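Local coordinates for putative O-acetylhomoserine (Thiol)-lyase (Campylobacter jejuni, PDB 4OC9), which probably catalyses the pyridoxal-phosphate-dependent reaction of O-acetylhomoserine with a sulfur nucleophile, forming homocysteine or a thioether such as methionine, at residues G75-P80 with I257-V262. Numbering follows the deposited sequence.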
loop_
_atom_site.group_PDB
_atom_site.type_symbol
_atom_site.label_atom_id
_atom_site.label_comp_id
_atom_site.label_asym_id
_atom_site.label_seq_id
_atom_site.Cartn_x
_atom_site.Cartn_y
_atom_site.Cartn_z
ATOM N N GLY D 75 -29.365 1.021 -4.099
ATOM C CA GLY D 75 -29.713 0.132 -2.994
ATOM C C GLY D 75 -29.591 0.842 -1.659
ATOM O O GLY D 75 -29.369 2.030 -1.615
ATOM N N ALA D 76 -29.708 0.095 -0.571
ATOM C CA ALA D 76 -29.635 0.676 0.785
ATOM C C ALA D 76 -28.315 0.571 1.521
ATOM O O ALA D 76 -27.858 1.552 2.125
ATOM C CB ALA D 76 -30.712 0.034 1.675
ATOM N N PHE D 77 -27.721 -0.604 1.499
ATOM C CA PHE D 77 -26.476 -0.808 2.221
ATOM C C PHE D 77 -25.597 -1.842 1.475
ATOM O O PHE D 77 -26.090 -2.766 0.824
ATOM C CB PHE D 77 -26.817 -1.271 3.654
ATOM C CG PHE D 77 -25.687 -1.111 4.641
ATOM C CD1 PHE D 77 -25.534 0.061 5.330
ATOM C CD2 PHE D 77 -24.787 -2.146 4.887
ATOM C CE1 PHE D 77 -24.471 0.253 6.217
ATOM C CE2 PHE D 77 -23.733 -1.967 5.755
ATOM C CZ PHE D 77 -23.579 -0.769 6.440
ATOM N N GLY D 78 -24.285 -1.651 1.558
ATOM C CA GLY D 78 -23.364 -2.543 0.887
ATOM C C GLY D 78 -22.242 -2.957 1.787
ATOM O O GLY D 78 -21.797 -2.200 2.635
ATOM N N ILE D 79 -21.798 -4.183 1.594
ATOM C CA ILE D 79 -20.732 -4.773 2.393
ATOM C C ILE D 79 -19.636 -5.422 1.588
ATOM O O ILE D 79 -19.861 -6.429 0.934
ATOM C CB ILE D 79 -21.297 -5.858 3.334
ATOM C CG1 ILE D 79 -22.119 -5.175 4.429
ATOM C CG2 ILE D 79 -20.167 -6.619 4.022
ATOM C CD1 ILE D 79 -22.825 -6.117 5.349
ATOM N N PRO D 80 -18.446 -4.832 1.640
ATOM C CA PRO D 80 -17.331 -5.397 0.917
ATOM C C PRO D 80 -16.718 -6.543 1.672
ATOM O O PRO D 80 -16.624 -6.510 2.891
ATOM C CB PRO D 80 -16.346 -4.224 0.819
ATOM C CG PRO D 80 -17.189 -3.015 1.008
ATOM C CD PRO D 80 -18.143 -3.454 2.075
ATOM N N ILE D 257 -31.276 -5.745 8.178
ATOM C CA ILE D 257 -30.916 -6.998 8.847
ATOM C C ILE D 257 -30.117 -8.002 8.030
ATOM O O ILE D 257 -29.369 -8.787 8.590
ATOM C CB ILE D 257 -32.137 -7.670 9.518
ATOM C CG1 ILE D 257 -33.107 -8.245 8.494
ATOM C CG2 ILE D 257 -32.824 -6.672 10.450
ATOM C CD1 ILE D 257 -34.285 -8.954 9.138
ATOM N N PHE D 258 -30.264 -7.966 6.706
ATOM C CA PHE D 258 -29.516 -8.894 5.847
ATOM C C PHE D 258 -28.024 -8.555 5.988
ATOM O O PHE D 258 -27.194 -9.434 6.253
ATOM C CB PHE D 258 -29.961 -8.791 4.392
ATOM C CG PHE D 258 -29.166 -9.655 3.451
ATOM C CD1 PHE D 258 -27.950 -9.187 2.903
ATOM C CD2 PHE D 258 -29.634 -10.883 3.052
ATOM C CE1 PHE D 258 -27.230 -9.959 2.000
ATOM C CE2 PHE D 258 -28.908 -11.669 2.153
ATOM C CZ PHE D 258 -27.706 -11.201 1.629
ATOM N N SER D 259 -27.712 -7.268 5.843
ATOM C CA SER D 259 -26.333 -6.792 5.953
ATOM C C SER D 259 -25.808 -6.977 7.390
ATOM O O SER D 259 -24.646 -7.342 7.593
ATOM C CB SER D 259 -26.222 -5.333 5.504
ATOM O OG SER D 259 -26.554 -5.211 4.127
ATOM N N ILE D 260 -26.664 -6.718 8.372
ATOM C CA ILE D 260 -26.265 -6.877 9.766
ATOM C C ILE D 260 -25.834 -8.295 10.034
ATOM O O ILE D 260 -24.813 -8.517 10.678
ATOM C CB ILE D 260 -27.391 -6.499 10.751
ATOM C CG1 ILE D 260 -27.656 -4.988 10.728
ATOM C CG2 ILE D 260 -27.040 -6.896 12.169
ATOM C CD1 ILE D 260 -26.470 -4.086 11.080
ATOM N N ARG D 261 -26.578 -9.266 9.521
ATOM C CA ARG D 261 -26.195 -10.634 9.780
ATOM C C ARG D 261 -24.857 -10.935 9.103
ATOM O O ARG D 261 -24.017 -11.604 9.661
ATOM C CB ARG D 261 -27.317 -11.650 9.449
ATOM C CG ARG D 261 -26.991 -12.993 10.094
ATOM C CD ARG D 261 -28.138 -14.009 10.274
ATOM N NE ARG D 261 -28.371 -14.904 9.180
ATOM C CZ ARG D 261 -28.063 -16.202 9.144
ATOM N NH1 ARG D 261 -27.578 -16.893 10.177
ATOM N NH2 ARG D 261 -28.348 -16.851 8.038
ATOM N N VAL D 262 -24.656 -10.418 7.899
ATOM C CA VAL D 262 -23.398 -10.650 7.193
ATOM C C VAL D 262 -22.223 -10.193 8.078
ATOM O O VAL D 262 -21.171 -10.837 8.128
ATOM C CB VAL D 262 -23.324 -9.880 5.857
ATOM C CG1 VAL D 262 -21.943 -10.028 5.236
ATOM C CG2 VAL D 262 -24.393 -10.342 4.886
#
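Strand 77-81 forms one border of the seven-stranded mixed sheet in the pyridoxal-phosphate-binding fold of the trans-sulfuration enzymes, and here Phe77 and Ile79 pack against Ser259 and Val262 on the first turns of helix 257-270. The strand and helix segments run nearly alongside each other, their axes 8.8 Å apart and inclined by 20°. Phe77 and Ile79, alternate residues of the strand, both send side chains to the helix, with Gly78 between them. CD1 of Ile79 reaches furthest in: an extended outer torsion (chi2 175°) carries it toward Ser259 and Val262, on successive turns of the helix. There it lies 3.5 Å from Ser259 CB and 3.8 Å from Val262 CB. The same CD1 comes 3.1 Å from Ser259 O, a short contact with no hydrogen bond. Ile79 CG2 meets Val262 CG1 at 4.0 Å, the two branched side chains passing each other in opposite directions. The ring of Phe77 approaches the serine methylene from a second direction, roughly at right angles to Ile79 CD1; its CD2 sits 3.5 Å from Ser259 CB and 3.6 Å from Ser259 OG, and the methylene meets the ring obliquely. The ring lies there because CG is anti to the backbone N (chi1 -162°). The serine hydroxyl has its hydrogen bond with Glu221 OE2, on the neighbouring strand 217-221. The backbone of Glu221 also pairs with Ala76 and Phe77 in a classic beta bulge. Further along the helix, Ile263 and Leu267 add apolar contacts to Ile79. No hydrogen bond crosses directly between 75-80 and 257-262: the interface is van der Waals in character, and Glu221 supplies a polar link by holding the serine hydroxyl through its carboxylate and the strand through its backbone.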